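Local coordinates for catechol 1,2-dioxygenase (Burkholderia ambifaria, PDB 5VXT), which probably catalyses the iron(III)-dependent intradiol cleavage of catechol by molecular oxygen to cis,cis-muconate, at residues K12-K17 against L55-D60; T118-L123 against V316-A321; P236-F241 against Q254-G259. One frame throughout, in Å; residues are numbered along the deposited sequence.

Interaction 1: residues K12-K17 against L55-D60; sequences KVFDTK and LFKAID
Asp60 OD1 is gripped by two consecutive backbone amides of the N-terminal segment: Val13 N lies 2.9 Å from Asp60 OD1 and Phe14 N lies 3.0 Å from it. The two amides reach this oxygen differently. Val13 N comes in on the syn side and is shared with the other oxygen, at 3.1 Å from Asp60 OD2, so its N-H forks across the carboxylate; the leg to OD2 is the straighter, 159° at the hydrogen. Phe14 N instead meets OD1 from well above the carboxylate plane. The charge on Asp60 has a second partner, because OD2 also forms a salt bridge with Arg101 of the second subunit. These bonds probably favour the ionised carboxylate and fix its rotation.

Residues 13 to 16 make a type I beta turn that leads into helix 17-27, with Thr16 at the N-cap of that helix. Val13 O takes both the amide and the hydroxyl of Thr16, the latter at 2.6 Å between Thr16 OG1 and Val13 O. The contact thus docks the lead-in to helix 17-27 on helix 42-62, in the helical N-terminal part of the enzyme where the two subunits meet.

With CG anti to the backbone N (chi1 177°), the Phe14 ring swings over Lys57. Lys57 CB sits almost on the ring normal, 3.8 Å from the centroid of the Phe14 ring, in a CH-pi contact, while Lys57 CD passes over CD2 and CG on the same side. Phe56 CB touches the edge of this ring near its plane. Farther out, Lys57 NZ and Asp15 OD1 are 4.2 Å apart, too far for a salt bridge, and a water between the two side chains accepts from Lys57 NZ and donates to Asp15 OD2.

Interaction 2: residues T118-L123 against V316-A321; sequences TIEGPL and VERLRA. With CAQ (catechol), chain K.
Glu120 and Arg320 meet with their side chains crossing at about a right angle, yet their charged ends lie nearly coplanar, the carboxylate and guanidinium planes only 19° apart. Arg320 takes the carboxylate side-on: NH2 reaches Glu120 OE1 at 2.9 Å and NE reaches Glu120 OE2 at 3.0 Å, both bonds close to straight at 172° and both on the syn side. Glu120 gets there by extending fully, CG anti to the backbone N (chi1 178°). Elsewhere on its rim the same guanidinium holds its own segment, NH1 and NH2 converging end-on upon Val316 O, with Arg320 NH2 2.6 Å from Val316 O. CG of Arg318 lies over one face of the Arg320 guanidinium, toward its rim.

Arg318 points its own guanidinium toward the backbone of Gly121 and Pro122. Gly121 O lies over one of its faces, 3.5 Å from Arg318 NH1, and Pro122 CA approaches obliquely. The main charge partner of Arg318 is Glu95, which also accepts from Gly121 N; Arg318 also makes a cation-pi contact with Trp70 of the second subunit. A water in the guanidinium plane, 2.7 Å from Arg318 NH1, passes a hydrogen bond on to Glu120 OE1.

On the side of the loop turned from residues 316-321, the residues line the catechol pocket: Pro122 CD packs 3.5 Å from catechol C1, and Leu123 CD1 touches catechol O3. Two arginines of the C-terminal segment, one through a paired salt bridge and one through water, therefore probably stabilise the negative charge of Glu120 and hold the substrate-lining loop in place.

Interaction 3: residues P236-F241 against Q254-G259; sequences PAHVHF and QFNIEG. With FE (Fe (III) ion), chain J; CAQ (catechol), chain K.
Strands 238-241 and 254-256 run antiparallel at 169°, with Val239 and Phe255 as a hydrogen-bonded pair, Val239 N to Phe255 O at 3.0 Å and Phe255 N to Val239 O in return. Beyond the strand ends Ile257 N still reaches Ala237 O, at 2.9 Å.

His238 and His240 lie on the same face of the sheet as Gln254 and Asn256, and each binds the iron(III) through NE2, with His238 NE2 and His240 NE2 both 2.0 Å from the metal. Catechol O3 and O4 bind the iron as well, and Tyr178 completes the protein ligands. This beta hairpin of the dioxygenase domain thus carries both metal-binding histidines two residues apart on one strand. His238 ND1 is held by Pro236 O at 2.8 Å, almost in the ring plane, which fixes the rotation of the ring. Gln254 is modelled in two conformers; in the one described, its amide leans against both imidazoles, Gln254 OE1 lying over a face of the His240 ring and 3.3 Å from His238 CD2, and is itself held by Ile119 O and Arg235.

On the other face chi1 of 63° puts Phe255 CG between its backbone N and carbonyl carbon and lays the ring alongside Val239, whose CB sits over it. Phe241 meets Phe255 obliquely, ring planes at 42°, with Phe241 CE2 3.4 Å from Phe255 CE2. Strands 147-155 and 295-303 pack against this apolar side.

From the N terminus, interaction 1 comes first, closing a loop that holds helix 17-27 and the first part of helix 42-62, at the subunit interface. The chain then runs on through helices 66-81, 85-91 and 94-109 before interaction 2 opens at residue 118, so the two are in series. Interaction 2 spans nearly the whole catalytic domain, bringing the loop after helix 94-109 to the C-terminal segment, and interaction 3, a short hairpin, nests inside that span. These two have centres about 17 Å apart and touch where the loop at Ile119 meets Gln254; both border the catechol. Interaction 1 lies about 35 Å from interaction 2, centre to centre, though both reach the second subunit.

Interaction 1: residues K12-K17 against L55-D60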
# COMPACT_ATOMS: atom_id res chain seq x y z
N LYS B 12 11.80 23.25 5.70
CA LYS B 12 12.51 22.22 4.94
C LYS B 12 13.52 21.52 5.82
O LYS B 12 14.39 22.17 6.42
CB LYS B 12 13.21 22.84 3.74
CG LYS B 12 12.36 23.80 2.93
CD LYS B 12 11.22 23.09 2.21
CE LYS B 12 10.62 24.01 1.15
NZ LYS B 12 9.92 23.27 0.06
N VAL B 13 13.44 20.18 5.89
CA VAL B 13 14.32 19.42 6.75
C VAL B 13 15.05 18.31 6.01
O VAL B 13 15.91 17.65 6.59
CB VAL B 13 13.56 18.81 7.95
CG1 VAL B 13 12.93 19.90 8.81
CG2 VAL B 13 12.50 17.81 7.45
N PHE B 14 14.72 18.08 4.73
CA PHE B 14 15.16 16.83 4.10
C PHE B 14 16.68 16.72 4.06
O PHE B 14 17.23 15.64 4.28
CB PHE B 14 14.57 16.70 2.70
CG PHE B 14 15.04 15.48 1.98
CD1 PHE B 14 14.49 14.24 2.26
CD2 PHE B 14 16.07 15.56 1.05
CE1 PHE B 14 14.94 13.10 1.60
CE2 PHE B 14 16.53 14.41 0.38
CZ PHE B 14 15.96 13.19 0.67
N ASP B 15 17.38 17.82 3.79
CA ASP B 15 18.82 17.74 3.63
C ASP B 15 19.58 17.69 4.95
O ASP B 15 20.81 17.59 4.93
CB ASP B 15 19.33 18.90 2.79
CG ASP B 15 18.89 18.80 1.36
OD1 ASP B 15 18.56 19.83 0.75
OD2 ASP B 15 18.85 17.66 0.86
N THR B 16 18.88 17.74 6.08
CA THR B 16 19.57 17.68 7.37
C THR B 16 20.18 16.31 7.60
O THR B 16 19.70 15.29 7.09
CB THR B 16 18.62 18.02 8.51
OG1 THR B 16 17.56 17.04 8.56
CG2 THR B 16 18.05 19.41 8.31
N LYS B 17 21.26 16.28 8.39
CA LYS B 17 21.92 15.02 8.70
C LYS B 17 21.00 14.08 9.45
O LYS B 17 21.09 12.86 9.27
CB LYS B 17 23.19 15.28 9.52
CG LYS B 17 23.95 14.01 9.87
CD LYS B 17 25.05 14.25 10.88
CE LYS B 17 25.67 12.92 11.30
NZ LYS B 17 25.92 12.02 10.13
N LEU B 55 9.95 9.79 -1.07
CA LEU B 55 8.74 10.15 -0.34
C LEU B 55 9.01 11.27 0.66
O LEU B 55 8.29 12.27 0.70
CB LEU B 55 8.15 8.94 0.38
CG LEU B 55 6.94 9.22 1.27
CD1 LEU B 55 5.74 9.85 0.49
CD2 LEU B 55 6.53 7.94 2.01
N PHE B 56 10.06 11.11 1.48
CA PHE B 56 10.41 12.16 2.44
C PHE B 56 10.64 13.50 1.74
O PHE B 56 10.21 14.55 2.24
CB PHE B 56 11.67 11.79 3.24
CG PHE B 56 11.45 10.76 4.32
CD1 PHE B 56 10.29 10.00 4.36
CD2 PHE B 56 12.42 10.53 5.27
CE1 PHE B 56 10.11 9.03 5.34
CE2 PHE B 56 12.25 9.57 6.26
CZ PHE B 56 11.09 8.82 6.29
N LYS B 57 11.33 13.48 0.60
CA LYS B 57 11.62 14.72 -0.10
C LYS B 57 10.35 15.35 -0.66
O LYS B 57 10.20 16.57 -0.65
CB LYS B 57 12.63 14.48 -1.22
CG LYS B 57 12.97 15.69 -2.06
CD LYS B 57 13.70 16.75 -1.24
CE LYS B 57 14.18 17.92 -2.10
NZ LYS B 57 15.05 18.86 -1.33
N ALA B 58 9.44 14.51 -1.17
CA ALA B 58 8.17 15.02 -1.69
C ALA B 58 7.31 15.61 -0.57
O ALA B 58 6.61 16.60 -0.79
CB ALA B 58 7.43 13.91 -2.43
N ILE B 59 7.32 14.99 0.62
CA ILE B 59 6.62 15.56 1.77
C ILE B 59 7.19 16.93 2.11
O ILE B 59 6.45 17.89 2.37
CB ILE B 59 6.69 14.59 2.97
CG1 ILE B 59 5.82 13.36 2.70
CG2 ILE B 59 6.28 15.28 4.28
CD1 ILE B 59 6.09 12.19 3.63
N ASP B 60 8.52 17.04 2.11
CA ASP B 60 9.17 18.33 2.36
C ASP B 60 8.76 19.36 1.30
O ASP B 60 8.31 20.47 1.64
CB ASP B 60 10.69 18.14 2.38
CG ASP B 60 11.39 18.93 3.48
OD1 ASP B 60 12.52 19.38 3.21
OD2 ASP B 60 10.83 19.12 4.59
O HOH W 1 17.75 17.28 -1.89

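Interaction 2: residues T118-L123 against V316-A321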
# COMPACT_ATOMS: atom_id res chain seq x y z
N THR B 118 0.73 -5.80 -24.63
CA THR B 118 0.11 -4.80 -23.76
C THR B 118 -0.15 -5.45 -22.41
O THR B 118 0.31 -6.56 -22.14
CB THR B 118 -1.13 -4.15 -24.41
OG1 THR B 118 -1.53 -3.00 -23.62
CG2 THR B 118 -2.29 -5.12 -24.52
N ILE B 119 -0.84 -4.74 -21.51
CA ILE B 119 -0.78 -5.16 -20.12
C ILE B 119 -1.53 -6.47 -19.91
O ILE B 119 -2.44 -6.84 -20.66
CB ILE B 119 -1.31 -4.05 -19.19
CG1 ILE B 119 -2.83 -3.93 -19.32
CG2 ILE B 119 -0.58 -2.75 -19.51
CD1 ILE B 119 -3.43 -2.90 -18.40
N GLU B 120 -1.10 -7.20 -18.88
CA GLU B 120 -1.76 -8.44 -18.50
C GLU B 120 -3.06 -8.17 -17.75
O GLU B 120 -4.05 -8.89 -17.93
CB GLU B 120 -0.81 -9.29 -17.64
CG GLU B 120 -1.39 -10.60 -17.14
CD GLU B 120 -0.39 -11.36 -16.26
OE1 GLU B 120 0.83 -11.21 -16.47
OE2 GLU B 120 -0.83 -12.11 -15.35
N GLY B 121 -3.08 -7.13 -16.92
CA GLY B 121 -4.20 -6.93 -16.04
C GLY B 121 -4.11 -7.90 -14.88
O GLY B 121 -3.24 -8.78 -14.85
N PRO B 122 -4.98 -7.74 -13.89
CA PRO B 122 -4.91 -8.57 -12.67
C PRO B 122 -5.82 -9.79 -12.65
O PRO B 122 -5.95 -10.41 -11.59
CB PRO B 122 -5.36 -7.57 -11.59
CG PRO B 122 -6.37 -6.72 -12.30
CD PRO B 122 -5.90 -6.60 -13.73
N LEU B 123 -6.44 -10.18 -13.77
CA LEU B 123 -7.53 -11.14 -13.74
C LEU B 123 -7.22 -12.44 -14.48
O LEU B 123 -8.15 -13.15 -14.88
CB LEU B 123 -8.80 -10.50 -14.30
CG LEU B 123 -9.13 -9.16 -13.62
CD1 LEU B 123 -10.38 -8.55 -14.21
CD2 LEU B 123 -9.27 -9.35 -12.11
N VAL B 316 7.36 -12.31 -17.17
CA VAL B 316 7.06 -11.64 -15.91
C VAL B 316 6.45 -12.65 -14.95
O VAL B 316 5.48 -13.34 -15.30
CB VAL B 316 6.10 -10.45 -16.14
CG1 VAL B 316 5.58 -9.91 -14.83
CG2 VAL B 316 6.80 -9.37 -16.94
N GLU B 317 7.02 -12.74 -13.75
CA GLU B 317 6.47 -13.54 -12.67
C GLU B 317 5.72 -12.62 -11.71
O GLU B 317 6.28 -11.63 -11.22
CB GLU B 317 7.56 -14.30 -11.92
CG GLU B 317 8.23 -15.39 -12.74
CD GLU B 317 7.24 -16.43 -13.23
OE1 GLU B 317 7.17 -16.65 -14.46
OE2 GLU B 317 6.53 -17.01 -12.38
N ARG B 318 4.45 -12.93 -11.45
CA ARG B 318 3.65 -12.21 -10.47
C ARG B 318 2.60 -13.17 -9.91
O ARG B 318 2.29 -14.20 -10.51
CB ARG B 318 2.97 -10.97 -11.08
CG ARG B 318 2.03 -11.31 -12.24
CD ARG B 318 1.55 -10.06 -12.98
NE ARG B 318 0.46 -9.35 -12.31
CZ ARG B 318 -0.21 -8.33 -12.85
NH1 ARG B 318 0.08 -7.92 -14.08
NH2 ARG B 318 -1.18 -7.72 -12.17
N LEU B 319 2.06 -12.81 -8.74
CA LEU B 319 1.01 -13.61 -8.13
C LEU B 319 -0.17 -13.72 -9.08
O LEU B 319 -0.73 -12.72 -9.52
CB LEU B 319 0.55 -12.99 -6.80
CG LEU B 319 1.33 -13.30 -5.53
CD1 LEU B 319 0.49 -12.90 -4.31
CD2 LEU B 319 1.72 -14.77 -5.46
N ARG B 320 -0.55 -14.96 -9.41
CA ARG B 320 -1.65 -15.23 -10.32
C ARG B 320 -2.56 -16.28 -9.71
O ARG B 320 -2.09 -17.25 -9.11
CB ARG B 320 -1.14 -15.69 -11.69
CG ARG B 320 -0.52 -14.57 -12.53
CD ARG B 320 0.56 -15.11 -13.46
NE ARG B 320 1.14 -14.10 -14.34
CZ ARG B 320 2.42 -14.09 -14.73
NH1 ARG B 320 3.26 -15.03 -14.30
NH2 ARG B 320 2.86 -13.13 -15.53
N ALA B 321 -3.86 -16.08 -9.86
CA ALA B 321 -4.85 -17.04 -9.38
C ALA B 321 -4.79 -18.32 -10.20
O ALA B 321 -4.30 -18.35 -11.33
CB ALA B 321 -6.26 -16.45 -9.45
C1 CAQ K . -8.17 -4.04 -14.67
C2 CAQ K . -9.04 -5.05 -15.08
C3 CAQ K . -8.86 -5.65 -16.32
O3 CAQ K . -9.68 -6.63 -16.76
C4 CAQ K . -7.74 -5.21 -17.17
O4 CAQ K . -7.56 -5.80 -18.38
C5 CAQ K . -6.89 -4.21 -16.72
C6 CAQ K . -7.11 -3.63 -15.48
O HOH W 2 2.00 -8.68 -15.86
O HOH W 3 -2.93 -11.64 -11.14
O HOH W 4 -4.92 -13.48 -10.89

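Interaction 3: residues P236-F241 against Q254-G259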
# COMPACT_ATOMS: atom_id res chain seq x y z
N PRO B 236 -12.48 -0.24 -22.18
CA PRO B 236 -13.26 -0.71 -23.32
C PRO B 236 -13.30 -2.24 -23.35
O PRO B 236 -12.49 -2.92 -22.72
CB PRO B 236 -12.51 -0.15 -24.52
CG PRO B 236 -11.07 -0.05 -24.02
CD PRO B 236 -11.21 0.39 -22.60
N ALA B 237 -14.27 -2.77 -24.10
CA ALA B 237 -14.38 -4.22 -24.23
C ALA B 237 -13.13 -4.78 -24.88
O ALA B 237 -12.60 -4.21 -25.84
CB ALA B 237 -15.62 -4.58 -25.06
N HIS B 238 -12.64 -5.90 -24.36
CA HIS B 238 -11.35 -6.41 -24.78
C HIS B 238 -11.25 -7.89 -24.46
O HIS B 238 -12.07 -8.44 -23.72
CB HIS B 238 -10.21 -5.65 -24.10
CG HIS B 238 -10.21 -5.81 -22.62
ND1 HIS B 238 -11.01 -5.05 -21.79
CD2 HIS B 238 -9.52 -6.65 -21.81
CE1 HIS B 238 -10.82 -5.41 -20.54
NE2 HIS B 238 -9.92 -6.38 -20.52
N VAL B 239 -10.23 -8.53 -25.03
CA VAL B 239 -9.92 -9.93 -24.80
C VAL B 239 -8.42 -10.05 -24.57
O VAL B 239 -7.63 -9.47 -25.32
CB VAL B 239 -10.34 -10.82 -26.00
CG1 VAL B 239 -9.98 -12.26 -25.75
CG2 VAL B 239 -11.83 -10.69 -26.24
N HIS B 240 -8.02 -10.79 -23.53
CA HIS B 240 -6.63 -10.99 -23.16
C HIS B 240 -6.05 -12.24 -23.80
O HIS B 240 -6.75 -13.24 -23.99
CB HIS B 240 -6.49 -11.15 -21.65
CG HIS B 240 -6.85 -9.93 -20.86
ND1 HIS B 240 -5.91 -8.99 -20.49
CD2 HIS B 240 -8.03 -9.51 -20.35
CE1 HIS B 240 -6.50 -8.04 -19.79
NE2 HIS B 240 -7.79 -8.33 -19.69
N PHE B 241 -4.75 -12.21 -24.09
CA PHE B 241 -4.05 -13.42 -24.52
C PHE B 241 -2.67 -13.55 -23.89
O PHE B 241 -1.93 -12.57 -23.74
CB PHE B 241 -3.90 -13.48 -26.04
CG PHE B 241 -5.20 -13.40 -26.79
CD1 PHE B 241 -5.89 -14.56 -27.14
CD2 PHE B 241 -5.73 -12.17 -27.15
CE1 PHE B 241 -7.09 -14.49 -27.83
CE2 PHE B 241 -6.94 -12.10 -27.84
CZ PHE B 241 -7.61 -13.26 -28.18
N GLN B 254 -3.42 -8.18 -25.92
CA GLN B 254 -4.87 -8.02 -25.88
C GLN B 254 -5.31 -7.52 -27.24
O GLN B 254 -4.50 -7.07 -28.04
CB GLN B 254 -5.33 -7.01 -24.82
CG GLN B 254 -4.96 -7.24 -23.36
CD GLN B 254 -5.50 -6.13 -22.48
OE1 GLN B 254 -6.55 -5.56 -22.77
NE2 GLN B 254 -4.78 -5.79 -21.42
N PHE B 255 -6.62 -7.55 -27.47
CA PHE B 255 -7.17 -6.67 -28.49
C PHE B 255 -8.47 -6.08 -27.96
O PHE B 255 -9.12 -6.64 -27.08
CB PHE B 255 -7.34 -7.33 -29.89
CG PHE B 255 -8.30 -8.48 -29.96
CD1 PHE B 255 -9.65 -8.32 -29.71
CD2 PHE B 255 -7.85 -9.73 -30.37
CE1 PHE B 255 -10.52 -9.38 -29.81
CE2 PHE B 255 -8.71 -10.79 -30.48
CZ PHE B 255 -10.05 -10.62 -30.20
N ASN B 256 -8.80 -4.90 -28.47
CA ASN B 256 -10.02 -4.19 -28.13
C ASN B 256 -11.09 -4.50 -29.17
O ASN B 256 -10.79 -4.71 -30.35
CB ASN B 256 -9.78 -2.68 -28.07
CG ASN B 256 -9.19 -2.23 -26.73
OD1 ASN B 256 -9.41 -2.84 -25.69
ND2 ASN B 256 -8.45 -1.13 -26.77
N ILE B 257 -12.35 -4.52 -28.72
CA ILE B 257 -13.46 -4.68 -29.65
C ILE B 257 -13.62 -3.41 -30.47
O ILE B 257 -13.73 -2.30 -29.92
CB ILE B 257 -14.76 -5.01 -28.90
CG1 ILE B 257 -14.62 -6.31 -28.12
CG2 ILE B 257 -15.96 -5.04 -29.88
CD1 ILE B 257 -14.20 -7.49 -28.98
N GLU B 258 -13.63 -3.56 -31.79
CA GLU B 258 -13.72 -2.42 -32.69
C GLU B 258 -14.94 -1.57 -32.36
O GLU B 258 -16.04 -2.09 -32.14
CB GLU B 258 -13.78 -2.92 -34.13
CG GLU B 258 -14.46 -2.00 -35.10
CD GLU B 258 -14.32 -2.47 -36.54
OE1 GLU B 258 -13.76 -1.71 -37.36
OE2 GLU B 258 -14.77 -3.60 -36.86
N GLY B 259 -14.74 -0.25 -32.29
CA GLY B 259 -15.84 0.68 -32.16
C GLY B 259 -16.25 1.03 -30.75
O GLY B 259 -17.16 1.84 -30.57
FE FE J . -9.44 -7.46 -18.85
C1 CAQ K . -8.17 -4.04 -14.67
C2 CAQ K . -9.04 -5.05 -15.08
C3 CAQ K . -8.86 -5.65 -16.32
O3 CAQ K . -9.68 -6.63 -16.76
C4 CAQ K . -7.74 -5.21 -17.17
O4 CAQ K . -7.56 -5.80 -18.38
C5 CAQ K . -6.89 -4.21 -16.72
C6 CAQ K . -7.11 -3.63 -15.48